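Local coordinates for protein putative HAD family hydrolase (Streptomyces avermitilis, PDB 3MMZ) that probably makes CMP-activated sialic acids from CTP as a full-length enzyme, of which this chain is the C-terminal, KdsC-like HAD phosphatase domain, at residues D[14-19]-D[103-108]; D[121-126]-D[137-142]. All blocks are in the same frame, centred on the assembly; numbering follows the deposited sequence.

Contact 1: D[14-19]-D[103-108]; sequences AVVLDF and ERVLYV. With CA (calcium ion), chain M.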
ATOM      1  N   ALA D  14      14.600   0.738  32.714  1.00 16.02           N
ATOM      2  CA  ALA D  14      14.696   2.027  32.032  1.00 15.38           C
ATOM      3  C   ALA D  14      14.316   1.929  30.557  1.00 14.92           C
ATOM      4  O   ALA D  14      14.556   0.901  29.926  1.00 15.01           O
ATOM      5  CB  ALA D  14      16.103   2.569  32.148  1.00 15.50           C
ATOM      6  N   VAL D  15      13.751   3.006  30.016  1.00 14.68           N
ATOM      7  CA  VAL D  15      13.462   3.111  28.578  1.00 14.85           C
ATOM      8  C   VAL D  15      14.083   4.402  28.042  1.00 15.11           C
ATOM      9  O   VAL D  15      13.681   5.512  28.431  1.00 16.01           O
ATOM     10  CB  VAL D  15      11.935   3.085  28.269  1.00 14.84           C
ATOM     11  CG1 VAL D  15      11.661   3.366  26.792  1.00 15.06           C
ATOM     12  CG2 VAL D  15      11.325   1.739  28.653  1.00 15.01           C
ATOM     13  N   VAL D  16      15.062   4.248  27.155  1.00 13.81           N
ATOM     14  CA  VAL D  16      15.757   5.385  26.576  1.00 12.93           C
ATOM     15  C   VAL D  16      15.413   5.484  25.095  1.00 12.73           C
ATOM     16  O   VAL D  16      15.517   4.496  24.365  1.00 11.93           O
ATOM     17  CB  VAL D  16      17.288   5.291  26.785  1.00 12.68           C
ATOM     18  CG1 VAL D  16      17.980   6.541  26.234  1.00 10.85           C
ATOM     19  CG2 VAL D  16      17.619   5.129  28.279  1.00 10.81           C
ATOM     20  N   LEU D  17      14.993   6.667  24.668  1.00 12.85           N
ATOM     21  CA  LEU D  17      14.503   6.859  23.297  1.00 13.96           C
ATOM     22  C   LEU D  17      15.360   7.831  22.490  1.00 14.54           C
ATOM     23  O   LEU D  17      15.636   8.946  22.925  1.00 14.22           O
ATOM     24  CB  LEU D  17      13.045   7.360  23.314  1.00 14.36           C
ATOM     25  CG  LEU D  17      12.026   6.570  24.141  1.00 10.89           C
ATOM     26  CD1 LEU D  17      10.719   7.352  24.254  1.00 15.01           C
ATOM     27  CD2 LEU D  17      11.758   5.191  23.559  1.00 14.67           C
ATOM     28  N   ASP D  18      15.788   7.385  21.314  1.00 14.94           N
ATOM     29  CA  ASP D  18      16.240   8.285  20.271  1.00 14.85           C
ATOM     30  C   ASP D  18      15.045   9.151  19.820  1.00 14.52           C
ATOM     31  O   ASP D  18      13.896   8.803  20.095  1.00 14.86           O
ATOM     32  CB  ASP D  18      16.820   7.474  19.113  1.00 15.39           C
ATOM     33  CG  ASP D  18      17.155   8.329  17.913  1.00 10.71           C
ATOM     34  OD1 ASP D  18      17.915   9.310  18.058  1.00 15.67           O
ATOM     35  OD2 ASP D  18      16.638   8.030  16.826  1.00 15.99           O
ATOM     36  N   PHE D  19      15.303  10.278  19.157  1.00 13.79           N
ATOM     37  CA  PHE D  19      14.211  11.169  18.744  1.00 14.33           C
ATOM     38  C   PHE D  19      13.909  11.138  17.246  1.00 13.86           C
ATOM     39  O   PHE D  19      12.969  10.459  16.833  1.00 12.95           O
ATOM     40  CB  PHE D  19      14.430  12.604  19.232  1.00 15.08           C
ATOM     41  CG  PHE D  19      13.281  13.532  18.923  1.00 16.55           C
ATOM     42  CD1 PHE D  19      12.074  13.428  19.619  1.00 15.44           C
ATOM     43  CD2 PHE D  19      13.410  14.508  17.947  1.00 15.25           C
ATOM     44  CE1 PHE D  19      11.014  14.291  19.344  1.00 16.79           C
ATOM     45  CE2 PHE D  19      12.360  15.379  17.663  1.00 16.71           C
ATOM     46  CZ  PHE D  19      11.156  15.265  18.359  1.00 15.55           C
ATOM     47  N   GLU D 103      22.248  -3.840  31.254  1.00 20.23           N
ATOM     48  CA  GLU D 103      21.568  -5.061  30.825  1.00 20.59           C
ATOM     49  C   GLU D 103      20.039  -4.987  30.987  1.00 20.07           C
ATOM     50  O   GLU D 103      19.305  -5.788  30.391  1.00 19.67           O
ATOM     51  CB  GLU D 103      22.144  -6.300  31.528  1.00 21.04           C
ATOM     52  CG  GLU D 103      22.291  -6.189  33.043  1.00 34.72           C
ATOM     53  CD  GLU D 103      23.700  -5.791  33.498  1.00 21.84           C
ATOM     54  OE1 GLU D 103      24.354  -4.932  32.856  1.00 34.45           O
ATOM     55  OE2 GLU D 103      24.145  -6.345  34.526  1.00 34.86           O
ATOM     56  N   ARG D 104      19.571  -4.018  31.776  1.00 19.48           N
ATOM     57  CA  ARG D 104      18.139  -3.848  32.038  1.00 19.19           C
ATOM     58  C   ARG D 104      17.635  -2.524  31.461  1.00 18.31           C
ATOM     59  O   ARG D 104      16.631  -1.975  31.907  1.00 18.47           O
ATOM     60  CB  ARG D 104      17.837  -3.988  33.543  1.00 19.59           C
ATOM     61  CG  ARG D 104      18.157  -5.388  34.104  1.00 19.37           C
ATOM     62  CD  ARG D 104      17.841  -5.531  35.596  1.00 19.93           C
ATOM     63  NE  ARG D 104      16.486  -5.079  35.905  1.00 19.30           N
ATOM     64  CZ  ARG D 104      15.389  -5.824  35.802  1.00 19.82           C
ATOM     65  NH1 ARG D 104      15.460  -7.088  35.407  1.00 19.29           N
ATOM     66  NH2 ARG D 104      14.210  -5.291  36.091  1.00 19.37           N
ATOM     67  N   VAL D 105      18.343  -2.029  30.448  1.00 17.37           N
ATOM     68  CA  VAL D 105      17.937  -0.831  29.735  1.00 16.04           C
ATOM     69  C   VAL D 105      17.408  -1.207  28.348  1.00 14.61           C
ATOM     70  O   VAL D 105      18.015  -2.008  27.613  1.00 14.14           O
ATOM     71  CB  VAL D 105      19.092   0.201  29.630  1.00 16.55           C
ATOM     72  CG1 VAL D 105      18.684   1.411  28.782  1.00 13.34           C
ATOM     73  CG2 VAL D 105      19.513   0.668  31.031  1.00 13.89           C
ATOM     74  N   LEU D 106      16.261  -0.634  28.015  1.00 13.75           N
ATOM     75  CA  LEU D 106      15.708  -0.741  26.670  1.00 12.57           C
ATOM     76  C   LEU D 106      16.013   0.557  25.933  1.00 12.56           C
ATOM     77  O   LEU D 106      15.628   1.643  26.375  1.00 13.16           O
ATOM     78  CB  LEU D 106      14.201  -1.007  26.743  1.00 12.00           C
ATOM     79  CG  LEU D 106      13.485  -1.421  25.452  1.00 13.45           C
ATOM     80  CD1 LEU D 106      12.183  -2.130  25.797  1.00 11.98           C
ATOM     81  CD2 LEU D 106      13.211  -0.190  24.600  1.00 11.73           C
ATOM     82  N   TYR D 107      16.730   0.454  24.819  1.00 12.39           N
ATOM     83  CA  TYR D 107      17.044   1.628  24.019  1.00 12.98           C
ATOM     84  C   TYR D 107      16.435   1.480  22.635  1.00 13.03           C
ATOM     85  O   TYR D 107      16.640   0.463  21.990  1.00 13.05           O
ATOM     86  CB  TYR D 107      18.561   1.823  23.881  1.00 13.80           C
ATOM     87  CG  TYR D 107      18.927   2.999  22.984  1.00 17.87           C
ATOM     88  CD1 TYR D 107      19.010   4.293  23.500  1.00 15.46           C
ATOM     89  CD2 TYR D 107      19.186   2.818  21.626  1.00 15.40           C
ATOM     90  CE1 TYR D 107      19.346   5.383  22.685  1.00 18.14           C
ATOM     91  CE2 TYR D 107      19.525   3.901  20.797  1.00 17.77           C
ATOM     92  CZ  TYR D 107      19.605   5.179  21.340  1.00 16.42           C
ATOM     93  OH  TYR D 107      19.934   6.254  20.550  1.00 18.35           O
ATOM     94  N   VAL D 108      15.719   2.504  22.179  1.00 12.87           N
ATOM     95  CA  VAL D 108      15.071   2.475  20.856  1.00 13.15           C
ATOM     96  C   VAL D 108      15.769   3.420  19.896  1.00 12.95           C
ATOM     97  O   VAL D 108      15.937   4.603  20.206  1.00 13.10           O
ATOM     98  CB  VAL D 108      13.583   2.908  20.930  1.00 13.21           C
ATOM     99  CG1 VAL D 108      12.829   2.488  19.660  1.00 12.53           C
ATOM    100  CG2 VAL D 108      12.924   2.311  22.141  1.00 12.31           C
TER
HETATM  101 CA    CA M 500      17.665   8.946  14.808  1.00 13.99          CA
HETATM  102  O   HOH W   1      18.472  11.106  15.464  1.00 16.97           O
HETATM  103  O   HOH W   2      17.630   9.576  12.551  1.00 22.55           O
HETATM  104  O   HOH W   3      19.703   7.910  15.332  1.00 15.04           O

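Contact 2: D[121-126]-D[137-142]; sequences VGWPVA and AARAVT. With CA (calcium ion), chain F.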
ATOM      1  N   VAL D 121      23.558  -1.666  25.688  1.00 15.41           N
ATOM      2  CA  VAL D 121      22.368  -1.997  26.483  1.00 15.28           C
ATOM      3  C   VAL D 121      21.875  -3.426  26.291  1.00 14.99           C
ATOM      4  O   VAL D 121      22.211  -4.083  25.306  1.00 15.38           O
ATOM      5  CB  VAL D 121      21.212  -1.006  26.240  1.00 15.61           C
ATOM      6  CG1 VAL D 121      21.662   0.420  26.528  1.00 16.86           C
ATOM      7  CG2 VAL D 121      20.666  -1.131  24.794  1.00 15.90           C
ATOM      8  N   GLY D 122      21.079  -3.895  27.247  1.00 14.00           N
ATOM      9  CA  GLY D 122      20.539  -5.250  27.216  1.00 12.96           C
ATOM     10  C   GLY D 122      19.471  -5.438  26.152  1.00 12.04           C
ATOM     11  O   GLY D 122      19.409  -6.483  25.512  1.00 11.29           O
ATOM     12  N   TRP D 123      18.653  -4.410  25.951  1.00 11.81           N
ATOM     13  CA  TRP D 123      17.483  -4.525  25.089  1.00 12.18           C
ATOM     14  C   TRP D 123      17.444  -3.449  23.997  1.00 11.22           C
ATOM     15  O   TRP D 123      16.633  -2.519  24.076  1.00 11.18           O
ATOM     16  CB  TRP D 123      16.203  -4.509  25.944  1.00 12.68           C
ATOM     17  CG  TRP D 123      16.011  -5.776  26.742  1.00 14.67           C
ATOM     18  CD1 TRP D 123      16.477  -6.040  28.004  1.00 13.76           C
ATOM     19  CD2 TRP D 123      15.301  -6.946  26.324  1.00 13.57           C
ATOM     20  NE1 TRP D 123      16.103  -7.304  28.392  1.00 14.23           N
ATOM     21  CE2 TRP D 123      15.374  -7.880  27.379  1.00 14.61           C
ATOM     22  CE3 TRP D 123      14.606  -7.295  25.149  1.00 14.87           C
ATOM     23  CZ2 TRP D 123      14.775  -9.143  27.304  1.00 13.69           C
ATOM     24  CZ3 TRP D 123      14.014  -8.556  25.076  1.00 13.44           C
ATOM     25  CH2 TRP D 123      14.107  -9.462  26.147  1.00 14.79           C
ATOM     26  N   PRO D 124      18.322  -3.562  22.977  1.00 10.70           N
ATOM     27  CA  PRO D 124      18.248  -2.603  21.878  1.00 10.49           C
ATOM     28  C   PRO D 124      17.052  -2.940  20.998  1.00 10.57           C
ATOM     29  O   PRO D 124      16.832  -4.113  20.702  1.00 10.28           O
ATOM     30  CB  PRO D 124      19.549  -2.842  21.104  1.00 10.82           C
ATOM     31  CG  PRO D 124      19.967  -4.237  21.455  1.00 13.54           C
ATOM     32  CD  PRO D 124      19.493  -4.466  22.848  1.00 11.00           C
ATOM     33  N   VAL D 125      16.294  -1.916  20.611  1.00 10.55           N
ATOM     34  CA  VAL D 125      15.078  -2.094  19.803  1.00 10.45           C
ATOM     35  C   VAL D 125      15.139  -1.159  18.594  1.00 10.44           C
ATOM     36  O   VAL D 125      15.440   0.045  18.719  1.00 11.04           O
ATOM     37  CB  VAL D 125      13.773  -1.842  20.624  1.00 10.68           C
ATOM     38  CG1 VAL D 125      12.532  -2.058  19.747  1.00 11.49           C
ATOM     39  CG2 VAL D 125      13.712  -2.752  21.877  1.00 11.92           C
ATOM     40  N   ALA D 126      14.887  -1.716  17.415  1.00  9.84           N
ATOM     41  CA  ALA D 126      14.888  -0.930  16.192  1.00 10.23           C
ATOM     42  C   ALA D 126      13.448  -0.712  15.777  1.00 10.33           C
ATOM     43  O   ALA D 126      12.634  -1.640  15.856  1.00 10.85           O
ATOM     44  CB  ALA D 126      15.645  -1.678  15.075  1.00 10.60           C
ATOM     45  N   ALA D 137      20.835  -5.569  14.042  1.00 10.56           N
ATOM     46  CA  ALA D 137      21.545  -5.420  15.317  1.00 11.16           C
ATOM     47  C   ALA D 137      20.644  -5.443  16.545  1.00 11.00           C
ATOM     48  O   ALA D 137      21.077  -5.811  17.633  1.00 11.10           O
ATOM     49  CB  ALA D 137      22.363  -4.128  15.304  1.00 11.53           C
ATOM     50  N   ALA D 138      19.396  -5.025  16.368  1.00 10.40           N
ATOM     51  CA  ALA D 138      18.421  -4.995  17.448  1.00 10.70           C
ATOM     52  C   ALA D 138      18.111  -6.377  18.022  1.00 11.10           C
ATOM     53  O   ALA D 138      18.259  -7.410  17.351  1.00 10.88           O
ATOM     54  CB  ALA D 138      17.142  -4.332  16.965  1.00 10.18           C
ATOM     55  N   ARG D 139      17.667  -6.379  19.269  1.00 11.14           N
ATOM     56  CA  ARG D 139      17.181  -7.592  19.914  1.00 11.18           C
ATOM     57  C   ARG D 139      15.692  -7.798  19.606  1.00 10.82           C
ATOM     58  O   ARG D 139      15.191  -8.927  19.611  1.00 10.95           O
ATOM     59  CB  ARG D 139      17.438  -7.500  21.418  1.00 11.68           C
ATOM     60  CG  ARG D 139      17.105  -8.748  22.206  1.00 12.80           C
ATOM     61  CD  ARG D 139      17.614  -8.631  23.634  1.00 12.52           C
ATOM     62  NE  ARG D 139      17.235  -9.787  24.445  1.00 13.10           N
ATOM     63  CZ  ARG D 139      17.652  -9.997  25.698  1.00 13.76           C
ATOM     64  NH1 ARG D 139      18.466  -9.135  26.298  1.00 13.21           N
ATOM     65  NH2 ARG D 139      17.252 -11.073  26.356  1.00 13.13           N
ATOM     66  N   ALA D 140      14.998  -6.699  19.326  1.00 10.37           N
ATOM     67  CA  ALA D 140      13.594  -6.717  18.939  1.00 10.73           C
ATOM     68  C   ALA D 140      13.369  -5.622  17.888  1.00 10.69           C
ATOM     69  O   ALA D 140      14.096  -4.622  17.871  1.00 10.36           O
ATOM     70  CB  ALA D 140      12.714  -6.496  20.154  1.00 10.97           C
ATOM     71  N   VAL D 141      12.384  -5.818  17.002  1.00  9.97           N
ATOM     72  CA  VAL D 141      12.118  -4.863  15.921  1.00 10.38           C
ATOM     73  C   VAL D 141      10.620  -4.605  15.917  1.00 10.52           C
ATOM     74  O   VAL D 141       9.832  -5.554  15.942  1.00 10.33           O
ATOM     75  CB  VAL D 141      12.560  -5.418  14.530  1.00  9.89           C
ATOM     76  CG1 VAL D 141      12.306  -4.410  13.409  1.00 12.86           C
ATOM     77  CG2 VAL D 141      14.048  -5.838  14.537  1.00 13.19           C
ATOM     78  N   THR D 142      10.216  -3.338  15.907  1.00 10.80           N
ATOM     79  CA  THR D 142       8.784  -3.035  15.893  1.00 11.73           C
ATOM     80  C   THR D 142       8.223  -3.314  14.502  1.00 12.96           C
ATOM     81  O   THR D 142       8.979  -3.397  13.526  1.00 12.42           O
ATOM     82  CB  THR D 142       8.477  -1.572  16.291  1.00 12.08           C
ATOM     83  OG1 THR D 142       8.943  -0.689  15.262  1.00 13.49           O
ATOM     84  CG2 THR D 142       9.117  -1.214  17.630  1.00 14.00           C
TER
HETATM   85 CA    CA F 501      18.719  -9.105  15.869  1.00 10.33          CA
HETATM   86  O   HOH W   4      19.163 -10.504  17.918  1.00 14.24           O
HETATM   87  O   HOH W   5      21.172  -9.395  16.469  1.00 13.46           O
HETATM   88  O   HOH W   6      17.044  -8.232  14.494  1.00 10.27           O

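Contact 1: D[14-19]-D[103-108]
Leu106 O is gripped twice by strand 14-17: the N-H of Val16 reaches it at 2.8 Å in an almost straight bond (174°), and the CA-H of Val15 adds a longer contact. Val16 O is used in the same way, taking the N-H of Val108 at 3.0 Å and the CA-H of Tyr107. Bonds from Leu106 N to Ala14 O and from Asp18 N to Val108 O extend this parallel ladder, which joins two inner strands of the Rossmann-like HAD core. With its CG anti to the backbone N (chi1 177°), Tyr107 runs its ring slantwise past Val16, whose CG1 meets CD1 at 3.7 Å. The phenol OH goes on to within 3.6 Å of Asp18 CB and is hydrogen-bonded to Asp114. On the same face Val16 CG2 packs on Val105 CG1 at 3.9 Å, under helix 87-98. The other face carries Leu17 and Val108 side by side, tightly packed with CD2 and CG2 at 3.4 Å, beneath helix 150-159. Next along the chain after Leu17, Asp18 OD2 binds calcium at 2.4 Å; Asp20 O, Asn110 OD1 and three waters complete the site, and Thr22 OG1 hydrogen-bonds the same carboxylate oxygen.

Contact 2: D[121-126]-D[137-142]
The guanidinium of Arg139 lies flat on one face of the Trp123 indole, the planes only 8° apart. Its CZ sits 3.5 Å from the centroid of the six-membered ring, a cation-pi stack, and Arg139 CD adds a CH-pi contact over the same face. The arginine gets there by a fully extended chain, its CG turned opposite the backbone N (chi1 -174°). NH1 then bonds Gly122 O at 2.9 Å; the oxygen lies in the guanidinium plane, but the donor stands 47° out of the carbonyl plane. Stack and bond together fix the rotation of the guanidinium. Were Trp123 an alanine, the flat face of the guanidinium would probably lose its aromatic partner, leaving the bond to Gly122 O to hold its end alone across this contact. At the base of the chain Arg139 N donates to Pro124 O at 2.8 Å, and Arg139 CB packs against Pro124 CD. One residue earlier, Ala138 CB presses on Ala126 CB at 3.6 Å, while Ala138 O binds a calcium at 2.3 Å, shared with Gly136 O and with Gly136 O and Ala138 O of a second subunit. Ala126 N to Ala140 O and, just past strand 140-141, Thr142 N to Ala126 O join the parallel strands of this beta-alpha-beta unit. Helix 115-120 packs against Pro124 and Ala138, helix 150-159 against Val125, Ala140 and Thr142, and strand 105-109 runs along the other edge of strand 123-126.

From the N terminus, strand 14-17 opens contact 1. The chain then makes the hairpin 27-41 and the strands and helices between 42 and 98 before it comes back at 103-108, closing a long loop. Helix 115-120 follows, and contact 2 closes a much shorter one, from 121-126 through helix 132-137 to 137-142. The two loops stand in series, neither nesting nor crossing. They meet in one parallel sheet, where strands 105-109 and 123-126 are neighbours and Tyr107 O lies 2.8 Å from Val125 N, a probable hydrogen bond. Contact 1 ties the two middle strands of the sheet, with one calcium at its C-terminal side, and contact 2 its edge strand within this chain, beside the calcium shared between subunits.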